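Local coordinates for protein L-threonine dehydrogenase (Flavobacterium frigidimaris, PDB 2YY7) that binds nicotinamide-adenine-dinucleotide and probably catalyses the NAD-dependent oxidation of the 3-hydroxyl group of L-threonine, at residues 6-11 and 72-77; 113-118 and 165-170; 149-154 and 237-242. One frame throughout, in Å; residues are numbered along the deposited sequence.

Contact 1: residues 6-11 and 72-77; sequences LIIGAC and IYLMAA. With NAD (nicotinamide-adenine-dinucleotide), chain E.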
loop_
_atom_site.group_PDB
_atom_site.type_symbol
_atom_site.label_atom_id
_atom_site.label_comp_id
_atom_site.label_asym_id
_atom_site.label_seq_id
_atom_site.Cartn_x
_atom_site.Cartn_y
_atom_site.Cartn_z
ATOM N N LEU A 6 -18.231 9.904 -17.509
ATOM C CA LEU A 6 -17.137 9.445 -18.349
ATOM C C LEU A 6 -16.669 8.108 -17.788
ATOM O O LEU A 6 -16.209 8.027 -16.645
ATOM C CB LEU A 6 -15.970 10.436 -18.343
ATOM C CG LEU A 6 -14.713 9.935 -19.068
ATOM C CD1 LEU A 6 -15.028 9.677 -20.547
ATOM C CD2 LEU A 6 -13.594 10.961 -18.925
ATOM N N ILE A 7 -16.820 7.052 -18.580
ATOM C CA ILE A 7 -16.387 5.729 -18.160
ATOM C C ILE A 7 -15.075 5.415 -18.875
ATOM O O ILE A 7 -15.030 5.327 -20.101
ATOM C CB ILE A 7 -17.429 4.653 -18.524
ATOM C CG1 ILE A 7 -18.735 4.922 -17.772
ATOM C CG2 ILE A 7 -16.893 3.271 -18.171
ATOM C CD1 ILE A 7 -19.884 4.050 -18.215
ATOM N N ILE A 8 -14.007 5.271 -18.099
ATOM C CA ILE A 8 -12.692 4.971 -18.647
ATOM C C ILE A 8 -12.511 3.457 -18.559
ATOM O O ILE A 8 -12.611 2.876 -17.475
ATOM C CB ILE A 8 -11.596 5.701 -17.841
ATOM C CG1 ILE A 8 -11.883 7.206 -17.843
ATOM C CG2 ILE A 8 -10.217 5.433 -18.443
ATOM C CD1 ILE A 8 -10.876 8.025 -17.042
ATOM N N GLY A 9 -12.261 2.830 -19.709
ATOM C CA GLY A 9 -12.115 1.386 -19.770
ATOM C C GLY A 9 -13.500 0.794 -19.961
ATOM O O GLY A 9 -13.822 -0.253 -19.405
ATOM N N ALA A 10 -14.315 1.469 -20.771
ATOM C CA ALA A 10 -15.697 1.067 -21.020
ATOM C C ALA A 10 -15.900 -0.226 -21.798
ATOM O O ALA A 10 -16.998 -0.792 -21.781
ATOM C CB ALA A 10 -16.446 2.212 -21.719
ATOM N N CYS A 11 -14.860 -0.693 -22.480
ATOM C CA CYS A 11 -14.960 -1.918 -23.265
ATOM C C CYS A 11 -14.653 -3.184 -22.466
ATOM O O CYS A 11 -14.708 -4.296 -23.000
ATOM C CB CYS A 11 -14.031 -1.821 -24.482
ATOM S SG CYS A 11 -14.505 -0.489 -25.630
ATOM N N ILE A 72 -16.632 10.449 -12.937
ATOM C CA ILE A 72 -15.726 9.553 -13.642
ATOM C C ILE A 72 -15.702 8.177 -12.990
ATOM O O ILE A 72 -15.537 8.057 -11.773
ATOM C CB ILE A 72 -14.269 10.090 -13.681
ATOM C CG1 ILE A 72 -14.176 11.289 -14.627
ATOM C CG2 ILE A 72 -13.309 8.978 -14.147
ATOM C CD1 ILE A 72 -12.761 11.785 -14.853
ATOM N N TYR A 73 -15.907 7.149 -13.809
ATOM C CA TYR A 73 -15.846 5.764 -13.359
ATOM C C TYR A 73 -14.566 5.235 -14.013
ATOM O O TYR A 73 -14.543 4.968 -15.218
ATOM C CB TYR A 73 -17.055 4.959 -13.858
ATOM C CG TYR A 73 -18.377 5.333 -13.220
ATOM C CD1 TYR A 73 -19.039 4.447 -12.363
ATOM C CD2 TYR A 73 -18.978 6.563 -13.488
ATOM C CE1 TYR A 73 -20.274 4.777 -11.791
ATOM C CE2 TYR A 73 -20.212 6.907 -12.921
ATOM C CZ TYR A 73 -20.854 6.010 -12.075
ATOM O OH TYR A 73 -22.067 6.348 -11.519
ATOM N N LEU A 74 -13.500 5.118 -13.224
ATOM C CA LEU A 74 -12.205 4.635 -13.716
ATOM C C LEU A 74 -12.117 3.117 -13.600
ATOM O O LEU A 74 -11.800 2.574 -12.537
ATOM C CB LEU A 74 -11.073 5.281 -12.917
ATOM C CG LEU A 74 -9.634 4.810 -13.169
ATOM C CD1 LEU A 74 -9.240 5.053 -14.615
ATOM C CD2 LEU A 74 -8.699 5.559 -12.237
ATOM N N MET A 75 -12.385 2.438 -14.706
ATOM C CA MET A 75 -12.375 0.985 -14.731
ATOM C C MET A 75 -11.108 0.396 -15.326
ATOM O O MET A 75 -10.859 -0.796 -15.182
ATOM C CB MET A 75 -13.584 0.481 -15.521
ATOM C CG MET A 75 -14.890 1.155 -15.129
ATOM S SD MET A 75 -15.242 1.017 -13.357
ATOM C CE MET A 75 -16.021 -0.595 -13.295
ATOM N N ALA A 76 -10.307 1.222 -15.990
ATOM C CA ALA A 76 -9.079 0.744 -16.620
ATOM C C ALA A 76 -8.009 0.326 -15.620
ATOM O O ALA A 76 -7.724 1.041 -14.661
ATOM C CB ALA A 76 -8.521 1.817 -17.571
ATOM N N ALA A 77 -7.418 -0.841 -15.864
ATOM C CA ALA A 77 -6.366 -1.402 -15.016
ATOM C C ALA A 77 -6.113 -2.823 -15.485
ATOM O O ALA A 77 -6.931 -3.384 -16.209
ATOM C CB ALA A 77 -6.813 -1.430 -13.557
HETATM P PA NAD E . -11.181 -5.654 -18.199
HETATM O O1A NAD E . -12.213 -6.578 -18.749
HETATM O O2A NAD E . -9.776 -6.124 -18.314
HETATM O O5B NAD E . -11.384 -4.186 -18.755
HETATM C C5B NAD E . -10.363 -3.232 -18.693
HETATM C C4B NAD E . -10.558 -2.224 -19.798
HETATM O O4B NAD E . -9.616 -1.169 -19.590
HETATM C C3B NAD E . -10.304 -2.838 -21.195
HETATM O O3B NAD E . -11.403 -2.592 -22.090
HETATM C C2B NAD E . -8.981 -2.189 -21.623
HETATM O O2B NAD E . -8.888 -2.017 -23.026
HETATM C C1B NAD E . -9.030 -0.860 -20.853
HETATM N N9A NAD E . -7.709 -0.228 -20.725
HETATM C C8A NAD E . -6.510 -0.871 -20.419
HETATM N N7A NAD E . -5.534 0.048 -20.420
HETATM C C5A NAD E . -6.102 1.243 -20.697
HETATM C C6A NAD E . -5.550 2.504 -20.856
HETATM N N6A NAD E . -4.246 2.675 -20.802
HETATM N N1A NAD E . -6.369 3.556 -21.174
HETATM C C2A NAD E . -7.734 3.376 -21.335
HETATM N N3A NAD E . -8.300 2.122 -21.210
HETATM C C4A NAD E . -7.466 1.077 -20.900
HETATM O O3 NAD E . -11.421 -5.478 -16.622
HETATM P PN NAD E . -12.811 -5.484 -15.784
HETATM O O1N NAD E . -13.893 -4.703 -16.471
HETATM O O2N NAD E . -12.998 -6.886 -15.322
HETATM O O5D NAD E . -12.369 -4.645 -14.466
HETATM C C5D NAD E . -12.585 -3.228 -14.389
HETATM C C4D NAD E . -12.149 -2.738 -12.981
HETATM O O4D NAD E . -12.789 -3.509 -11.981
HETATM C C3D NAD E . -10.651 -2.907 -12.710
HETATM O O3D NAD E . -10.220 -1.840 -11.870
HETATM C C2D NAD E . -10.579 -4.179 -11.899
HETATM O O2D NAD E . -9.365 -4.191 -11.187
HETATM C C1D NAD E . -11.850 -4.093 -11.053
HETATM N N1N NAD E . -12.243 -5.442 -10.584
HETATM C C2N NAD E . -12.716 -6.372 -11.488
HETATM C C3N NAD E . -13.082 -7.636 -11.039
HETATM C C7N NAD E . -13.711 -8.630 -11.977
HETATM O O7N NAD E . -13.962 -9.879 -11.433
HETATM N N7N NAD E . -13.965 -8.346 -13.267
HETATM C C4N NAD E . -12.948 -7.971 -9.678
HETATM C C5N NAD E . -12.492 -7.010 -8.771
HETATM C C6N NAD E . -12.122 -5.760 -9.227
#
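Leu-6 to Ile-8 and Ile-72 to Leu-74 form two parallel neighbouring strands, their short axes approaching to 4.8 Å and diverging by only 9°. This is the middle of a Rossmann fold, where strand ends open onto the dinucleotide. Tyr-73 is gripped through both its backbone N and its backbone O, the N giving a bond to Leu-6 O at 3.0 Å and the O taking one from Ile-8 N. A third bond, Met-75 N to Ile-8 O at 2.8 Å, lies in the carbonyl plane but is bent to 145° at the hydrogen, just where the second strand gives way to loop.

On the face bearing Leu-6, Ile-8, Ile-72 and Leu-74, the branches of Ile-8 divide the work. Its CG1 branch lies beside the backbone N and leads CD1 back to Ile-72 CG2 at 3.9 Å. The other branch, CG2, fills the space between Leu-74 CD1 and Ala-76 CB. Helix 87-106 covers this face through Val-101 and Ser-97. The other face belongs to Ile-7 and Tyr-73 and lies against helix 13-26; here Ile-7 CG2 meets Met-75 CG at 4.2 Å, after which the methionine chain bends away.

Gly-9 opens the glycine-rich GxxGxxG loop that binds the dinucleotide. Its backbone angles, with phi at a positive 87°, already disfavour any side chain, and a CB would collide with Ala-76 N. The bare CA instead admits the adenosine ribose, with NAD O4B at 3.6 Å. Asp-35, which hydrogen-bonds to NAD through OD2, also accepts a bond from Cys-11 N. From the second segment, Met-75 O comes to 3.1 Å from NAD C5D, and the Ala-76 CB methyl lies over the adenine ring, 3.6 Å from NAD C4A.

Contact 2: residues 113-118 and 165-170; sequences IFWPSS and VRSIRY. With NAD (nicotinamide-adenine-dinucleotide), chain E.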
loop_
_atom_site.group_PDB
_atom_site.type_symbol
_atom_site.label_atom_id
_atom_site.label_comp_id
_atom_site.label_asym_id
_atom_site.label_seq_id
_atom_site.Cartn_x
_atom_site.Cartn_y
_atom_site.Cartn_z
ATOM N N ILE A 113 -16.124 10.537 -8.121
ATOM C CA ILE A 113 -15.332 9.463 -8.691
ATOM C C ILE A 113 -15.734 8.101 -8.163
ATOM O O ILE A 113 -16.045 7.946 -6.976
ATOM C CB ILE A 113 -13.826 9.617 -8.347
ATOM C CG1 ILE A 113 -13.249 10.870 -9.002
ATOM C CG2 ILE A 113 -13.056 8.374 -8.800
ATOM C CD1 ILE A 113 -11.852 11.204 -8.519
ATOM N N PHE A 114 -15.750 7.121 -9.059
ATOM C CA PHE A 114 -15.977 5.747 -8.658
ATOM C C PHE A 114 -14.719 5.034 -9.129
ATOM O O PHE A 114 -14.322 5.160 -10.293
ATOM C CB PHE A 114 -17.164 5.066 -9.339
ATOM C CG PHE A 114 -17.233 3.583 -9.033
ATOM C CD1 PHE A 114 -17.664 3.140 -7.781
ATOM C CD2 PHE A 114 -16.746 2.644 -9.944
ATOM C CE1 PHE A 114 -17.605 1.789 -7.433
ATOM C CE2 PHE A 114 -16.680 1.285 -9.610
ATOM C CZ PHE A 114 -17.109 0.857 -8.348
ATOM N N TRP A 115 -14.087 4.310 -8.221
ATOM C CA TRP A 115 -12.886 3.558 -8.540
ATOM C C TRP A 115 -13.020 2.242 -7.787
ATOM O O TRP A 115 -13.127 2.228 -6.566
ATOM C CB TRP A 115 -11.639 4.303 -8.075
ATOM C CG TRP A 115 -10.400 3.470 -8.211
ATOM C CD1 TRP A 115 -9.721 3.180 -9.361
ATOM C CD2 TRP A 115 -9.748 2.745 -7.166
ATOM N NE1 TRP A 115 -8.688 2.315 -9.096
ATOM C CE2 TRP A 115 -8.682 2.032 -7.755
ATOM C CE3 TRP A 115 -9.965 2.624 -5.786
ATOM C CZ2 TRP A 115 -7.830 1.208 -7.009
ATOM C CZ3 TRP A 115 -9.117 1.803 -5.044
ATOM C CH2 TRP A 115 -8.063 1.108 -5.659
ATOM N N PRO A 116 -13.028 1.116 -8.509
ATOM C CA PRO A 116 -13.167 -0.162 -7.819
ATOM C C PRO A 116 -11.866 -0.775 -7.330
ATOM O O PRO A 116 -10.831 -0.710 -8.003
ATOM C CB PRO A 116 -13.834 -1.029 -8.868
ATOM C CG PRO A 116 -13.106 -0.586 -10.129
ATOM C CD PRO A 116 -13.079 0.935 -9.975
ATOM N N SER A 117 -11.933 -1.354 -6.138
ATOM C CA SER A 117 -10.797 -2.048 -5.558
ATOM C C SER A 117 -11.132 -3.502 -5.850
ATOM O O SER A 117 -11.925 -3.786 -6.756
ATOM C CB SER A 117 -10.727 -1.819 -4.048
ATOM O OG SER A 117 -9.611 -2.490 -3.483
ATOM N N SER A 118 -10.554 -4.417 -5.082
ATOM C CA SER A 118 -10.807 -5.836 -5.285
ATOM C C SER A 118 -10.528 -6.656 -4.030
ATOM O O SER A 118 -9.813 -6.212 -3.130
ATOM C CB SER A 118 -9.932 -6.354 -6.434
ATOM O OG SER A 118 -9.946 -7.765 -6.491
ATOM N N VAL A 165 -14.725 10.484 -3.564
ATOM C CA VAL A 165 -14.342 9.269 -4.281
ATOM C C VAL A 165 -14.936 8.070 -3.553
ATOM O O VAL A 165 -14.754 7.906 -2.346
ATOM C CB VAL A 165 -12.800 9.123 -4.378
ATOM C CG1 VAL A 165 -12.167 9.251 -2.997
ATOM C CG2 VAL A 165 -12.445 7.783 -5.014
ATOM N N ARG A 166 -15.658 7.242 -4.297
ATOM C CA ARG A 166 -16.318 6.077 -3.731
ATOM C C ARG A 166 -15.768 4.801 -4.341
ATOM O O ARG A 166 -15.465 4.754 -5.535
ATOM C CB ARG A 166 -17.820 6.202 -3.971
ATOM C CG ARG A 166 -18.317 7.602 -3.623
ATOM C CD ARG A 166 -19.819 7.783 -3.750
ATOM N NE ARG A 166 -20.175 9.169 -3.455
ATOM C CZ ARG A 166 -21.416 9.623 -3.318
ATOM N NH1 ARG A 166 -22.447 8.802 -3.449
ATOM N NH2 ARG A 166 -21.622 10.907 -3.049
ATOM N N SER A 167 -15.650 3.761 -3.520
ATOM C CA SER A 167 -15.095 2.495 -3.979
ATOM C C SER A 167 -15.691 1.257 -3.320
ATOM O O SER A 167 -16.221 1.315 -2.211
ATOM C CB SER A 167 -13.583 2.491 -3.738
ATOM O OG SER A 167 -12.986 1.292 -4.209
ATOM N N ILE A 168 -15.603 0.138 -4.032
ATOM C CA ILE A 168 -16.056 -1.144 -3.520
ATOM C C ILE A 168 -15.056 -2.221 -3.939
ATOM O O ILE A 168 -14.470 -2.166 -5.026
ATOM C CB ILE A 168 -17.486 -1.525 -4.018
ATOM C CG1 ILE A 168 -17.565 -1.459 -5.538
ATOM C CG2 ILE A 168 -18.523 -0.588 -3.404
ATOM C CD1 ILE A 168 -18.982 -1.659 -6.063
ATOM N N ARG A 169 -14.843 -3.184 -3.055
ATOM C CA ARG A 169 -13.925 -4.277 -3.324
ATOM C C ARG A 169 -14.710 -5.408 -3.991
ATOM O O ARG A 169 -15.161 -6.338 -3.323
ATOM C CB ARG A 169 -13.291 -4.752 -2.006
ATOM C CG ARG A 169 -12.420 -3.697 -1.307
ATOM C CD ARG A 169 -12.134 -4.083 0.155
ATOM N NE ARG A 169 -11.275 -3.114 0.839
ATOM C CZ ARG A 169 -11.244 -2.940 2.160
ATOM N NH1 ARG A 169 -12.023 -3.670 2.952
ATOM N NH2 ARG A 169 -10.446 -2.023 2.693
ATOM N N TYR A 170 -14.889 -5.322 -5.312
ATOM C CA TYR A 170 -15.632 -6.359 -6.039
ATOM C C TYR A 170 -15.049 -7.757 -5.836
ATOM O O TYR A 170 -13.830 -7.934 -5.850
ATOM C CB TYR A 170 -15.582 -6.161 -7.558
ATOM C CG TYR A 170 -16.192 -4.923 -8.181
ATOM C CD1 TYR A 170 -17.521 -4.560 -7.954
ATOM C CD2 TYR A 170 -15.458 -4.181 -9.103
ATOM C CE1 TYR A 170 -18.100 -3.478 -8.648
ATOM C CE2 TYR A 170 -16.020 -3.116 -9.792
ATOM C CZ TYR A 170 -17.334 -2.768 -9.565
ATOM O OH TYR A 170 -17.856 -1.704 -10.269
HETATM P PA NAD E . -11.181 -5.654 -18.199
HETATM O O1A NAD E . -12.213 -6.578 -18.749
HETATM O O2A NAD E . -9.776 -6.124 -18.314
HETATM O O5B NAD E . -11.384 -4.186 -18.755
HETATM C C5B NAD E . -10.363 -3.232 -18.693
HETATM C C4B NAD E . -10.558 -2.224 -19.798
HETATM O O4B NAD E . -9.616 -1.169 -19.590
HETATM C C3B NAD E . -10.304 -2.838 -21.195
HETATM O O3B NAD E . -11.403 -2.592 -22.090
HETATM C C2B NAD E . -8.981 -2.189 -21.623
HETATM O O2B NAD E . -8.888 -2.017 -23.026
HETATM C C1B NAD E . -9.030 -0.860 -20.853
HETATM N N9A NAD E . -7.709 -0.228 -20.725
HETATM C C8A NAD E . -6.510 -0.871 -20.419
HETATM N N7A NAD E . -5.534 0.048 -20.420
HETATM C C5A NAD E . -6.102 1.243 -20.697
HETATM C C6A NAD E . -5.550 2.504 -20.856
HETATM N N6A NAD E . -4.246 2.675 -20.802
HETATM N N1A NAD E . -6.369 3.556 -21.174
HETATM C C2A NAD E . -7.734 3.376 -21.335
HETATM N N3A NAD E . -8.300 2.122 -21.210
HETATM C C4A NAD E . -7.466 1.077 -20.900
HETATM O O3 NAD E . -11.421 -5.478 -16.622
HETATM P PN NAD E . -12.811 -5.484 -15.784
HETATM O O1N NAD E . -13.893 -4.703 -16.471
HETATM O O2N NAD E . -12.998 -6.886 -15.322
HETATM O O5D NAD E . -12.369 -4.645 -14.466
HETATM C C5D NAD E . -12.585 -3.228 -14.389
HETATM C C4D NAD E . -12.149 -2.738 -12.981
HETATM O O4D NAD E . -12.789 -3.509 -11.981
HETATM C C3D NAD E . -10.651 -2.907 -12.710
HETATM O O3D NAD E . -10.220 -1.840 -11.870
HETATM C C2D NAD E . -10.579 -4.179 -11.899
HETATM O O2D NAD E . -9.365 -4.191 -11.187
HETATM C C1D NAD E . -11.850 -4.093 -11.053
HETATM N N1N NAD E . -12.243 -5.442 -10.584
HETATM C C2N NAD E . -12.716 -6.372 -11.488
HETATM C C3N NAD E . -13.082 -7.636 -11.039
HETATM C C7N NAD E . -13.711 -8.630 -11.977
HETATM O O7N NAD E . -13.962 -9.879 -11.433
HETATM N N7N NAD E . -13.965 -8.346 -13.267
HETATM C C4N NAD E . -12.948 -7.971 -9.678
HETATM C C5N NAD E . -12.492 -7.010 -8.771
HETATM C C6N NAD E . -12.122 -5.760 -9.227
#
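Ile-113 faces Val-165, CG2 to CG2 at 3.9 Å, while its O takes a nearly straight bond from Arg-166 N at 2.8 Å. Next, Phe-114 carries its ring to the other face; with CG anti to the backbone N (chi1 172°), the ring swings toward the second strand. Ile-168 CG1 sits at the ring edge, in plane, 3.7 Å from Phe-114 CZ, and Tyr-170 arrives from the opposite direction with its hydroxyl, itself bonded to Thr-223. Substituting an alanine for Phe-114 would probably open a gap between Ile-168 and Tyr-170 and leave the tyrosine ring freer to shift. Trp-115 N then bonds to Arg-166 O, almost in line with its C=O.

These are adjacent parallel strands of the Rossmann sheet, and from Pro-116 onward they reach the cofactor, with Pro-116 CG 3.5 Å from NAD O4D of the nicotinamide ribose. Ser-117 N bonds to Ile-168 O at 2.9 Å, approaching from 39° above the carbonyl plane, while its OG turns to Glu-151. Ser-118 CB touches NAD C5N at 3.5 Å, its OG bonded to Ala-120 N; Tyr-170 CB meets that same NAD C5N at 3.4 Å.

Contact 3: residues 149-154 and 237-242; sequences AGERWC and HSSYNL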
loop_
_atom_site.group_PDB
_atom_site.type_symbol
_atom_site.label_atom_id
_atom_site.label_comp_id
_atom_site.label_asym_id
_atom_site.label_seq_id
_atom_site.Cartn_x
_atom_site.Cartn_y
_atom_site.Cartn_z
ATOM N N ALA A 149 -2.794 0.303 -2.205
ATOM C CA ALA A 149 -2.241 1.657 -2.245
ATOM C C ALA A 149 -3.300 2.602 -2.812
ATOM O O ALA A 149 -3.403 3.765 -2.402
ATOM C CB ALA A 149 -0.987 1.688 -3.114
ATOM N N GLY A 150 -4.084 2.096 -3.761
ATOM C CA GLY A 150 -5.138 2.897 -4.356
ATOM C C GLY A 150 -6.131 3.309 -3.287
ATOM O O GLY A 150 -6.508 4.472 -3.212
ATOM N N GLU A 151 -6.564 2.349 -2.469
ATOM C CA GLU A 151 -7.507 2.622 -1.383
ATOM C C GLU A 151 -6.951 3.675 -0.432
ATOM O O GLU A 151 -7.656 4.612 -0.054
ATOM C CB GLU A 151 -7.804 1.346 -0.580
ATOM C CG GLU A 151 -8.579 0.283 -1.336
ATOM C CD GLU A 151 -9.055 -0.844 -0.429
ATOM O OE1 GLU A 151 -9.571 -1.853 -0.952
ATOM O OE2 GLU A 151 -8.914 -0.719 0.808
ATOM N N ARG A 152 -5.692 3.507 -0.034
ATOM C CA ARG A 152 -5.049 4.452 0.877
ATOM C C ARG A 152 -5.073 5.866 0.296
ATOM O O ARG A 152 -5.358 6.835 1.007
ATOM C CB ARG A 152 -3.600 4.033 1.150
ATOM C CG ARG A 152 -3.415 2.678 1.853
ATOM C CD ARG A 152 -3.877 2.698 3.314
ATOM N NE ARG A 152 -5.310 2.443 3.440
ATOM C CZ ARG A 152 -6.173 3.255 4.038
ATOM N NH1 ARG A 152 -5.751 4.391 4.575
ATOM N NH2 ARG A 152 -7.459 2.927 4.100
ATOM N N TRP A 153 -4.770 5.990 -0.996
ATOM C CA TRP A 153 -4.763 7.298 -1.638
ATOM C C TRP A 153 -6.164 7.885 -1.809
ATOM O O TRP A 153 -6.343 9.097 -1.694
ATOM C CB TRP A 153 -4.031 7.233 -2.984
ATOM C CG TRP A 153 -2.536 7.314 -2.833
ATOM C CD1 TRP A 153 -1.620 6.325 -3.088
ATOM C CD2 TRP A 153 -1.782 8.448 -2.380
ATOM N NE1 TRP A 153 -0.343 6.779 -2.822
ATOM C CE2 TRP A 153 -0.415 8.075 -2.387
ATOM C CE3 TRP A 153 -2.130 9.743 -1.970
ATOM C CZ2 TRP A 153 0.606 8.956 -1.999
ATOM C CZ3 TRP A 153 -1.113 10.620 -1.583
ATOM C CH2 TRP A 153 0.239 10.218 -1.602
ATOM N N CYS A 154 -7.159 7.041 -2.079
ATOM C CA CYS A 154 -8.528 7.541 -2.215
ATOM C C CYS A 154 -8.957 8.172 -0.895
ATOM O O CYS A 154 -9.541 9.259 -0.868
ATOM C CB CYS A 154 -9.498 6.408 -2.562
ATOM S SG CYS A 154 -9.402 5.856 -4.268
ATOM N N HIS A 237 -14.098 5.765 3.223
ATOM C CA HIS A 237 -13.503 6.430 2.078
ATOM C C HIS A 237 -12.307 5.731 1.437
ATOM O O HIS A 237 -11.627 6.293 0.571
ATOM C CB HIS A 237 -13.194 7.867 2.491
ATOM C CG HIS A 237 -14.382 8.563 3.083
ATOM N ND1 HIS A 237 -15.477 8.929 2.330
ATOM C CD2 HIS A 237 -14.690 8.870 4.365
ATOM C CE1 HIS A 237 -16.409 9.430 3.122
ATOM N NE2 HIS A 237 -15.957 9.404 4.363
ATOM N N SER A 238 -12.072 4.495 1.865
ATOM C CA SER A 238 -11.022 3.659 1.304
ATOM C C SER A 238 -11.806 2.856 0.264
ATOM O O SER A 238 -11.876 3.243 -0.901
ATOM C CB SER A 238 -10.430 2.747 2.388
ATOM O OG SER A 238 -11.450 2.109 3.143
ATOM N N SER A 239 -12.416 1.754 0.697
ATOM C CA SER A 239 -13.243 0.935 -0.190
ATOM C C SER A 239 -14.110 0.008 0.657
ATOM O O SER A 239 -13.671 -0.489 1.698
ATOM C CB SER A 239 -12.384 0.109 -1.151
ATOM O OG SER A 239 -13.189 -0.492 -2.160
ATOM N N TYR A 240 -15.340 -0.215 0.204
ATOM C CA TYR A 240 -16.292 -1.067 0.910
ATOM C C TYR A 240 -16.184 -2.542 0.568
ATOM O O TYR A 240 -16.029 -2.907 -0.599
ATOM C CB TYR A 240 -17.729 -0.636 0.584
ATOM C CG TYR A 240 -18.269 0.512 1.400
ATOM C CD1 TYR A 240 -18.900 0.284 2.623
ATOM C CD2 TYR A 240 -18.175 1.822 0.940
ATOM C CE1 TYR A 240 -19.431 1.340 3.368
ATOM C CE2 TYR A 240 -18.700 2.883 1.676
ATOM C CZ TYR A 240 -19.327 2.632 2.886
ATOM O OH TYR A 240 -19.859 3.673 3.607
ATOM N N ASN A 241 -16.256 -3.391 1.589
ATOM C CA ASN A 241 -16.270 -4.825 1.353
ATOM C C ASN A 241 -17.619 -4.979 0.639
ATOM O O ASN A 241 -18.556 -4.229 0.921
ATOM C CB ASN A 241 -16.293 -5.599 2.678
ATOM C CG ASN A 241 -14.922 -6.133 3.081
ATOM O OD1 ASN A 241 -13.917 -5.867 2.425
ATOM N ND2 ASN A 241 -14.885 -6.890 4.168
ATOM N N LEU A 242 -17.715 -5.924 -0.286
ATOM C CA LEU A 242 -18.955 -6.148 -1.024
ATOM C C LEU A 242 -19.100 -7.649 -1.257
ATOM O O LEU A 242 -18.182 -8.295 -1.753
ATOM C CB LEU A 242 -18.910 -5.417 -2.372
ATOM C CG LEU A 242 -20.228 -5.365 -3.150
ATOM C CD1 LEU A 242 -21.116 -4.267 -2.574
ATOM C CD2 LEU A 242 -19.952 -5.087 -4.624
#
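Glu-151 and Ser-239 make the closely fitted part of this contact, in which helix 142-161 rests on the loop leading into strand 240-241. The glutamate chain, extended beyond CG (chi2 -170°), brings its carboxylate alongside the serine: Glu-151 CG lies 3.8 Å from Ser-239 CB, and Glu-151 OE1 only 3.4 Å from the same carbon. The serine hydroxyl bonds to Ser-167 OG rather than to the carboxylate. One turn further along the helix, Cys-154 CB packs on His-237 O at 3.8 Å, and Cys-154 also touches Trp-115, Val-165 and Leu-98.

The other side is more sparingly joined. Arg-152 starts away from the loop, yet bends at chi2 and chi3 until its NH2 stands 3.4 Å from Ser-238 CB, meeting a carbon and not the hydroxyl. The guanidinium has its polar partners in Glu-155 and in Pro-139 O of the second subunit, which places this edge beside the dimer interface. His-237 is partly exposed and turns its ring away to stack on His-158.

This helix is the one that carries Tyr-143 and Lys-147, the YxxxK signature of short-chain dehydrogenases, and both meet NAD. Across the contact itself, however, the interaction is one of shape. The buried Glu-151 carboxylate is satisfied by strand residues, OE1 by Ser-117 OG and OE2 by a salt bridge to Arg-169 NH2. These two bonds hold the carboxylate between strands 112-118 and 164-174, and the arginine would probably favour its ionised form.

How the contacts relate
The three contacts step across one Rossmann sheet. Strands 5-8, 71-74, 112-118, 164-174 and 240-241 follow one another in it, so contacts 1 and 2 are joined by the pairing of 71-74 with 112-118, their centres 12 Å apart. Contact 3 lies 7 Å from contact 2 but about 17 Å from contact 1, centre to centre, and does not touch the latter. Along the chain contact 1 closes first; the segments of contacts 2 and 3 then alternate, because helix 142-161 is the crossover between strands 112-118 and 164-174. Contacts 1 and 2 thus line the cofactor from adenine to nicotinamide, while contact 3 does not touch NAD, joining contact 2 through Ser-117, Ser-167 and Glu-151.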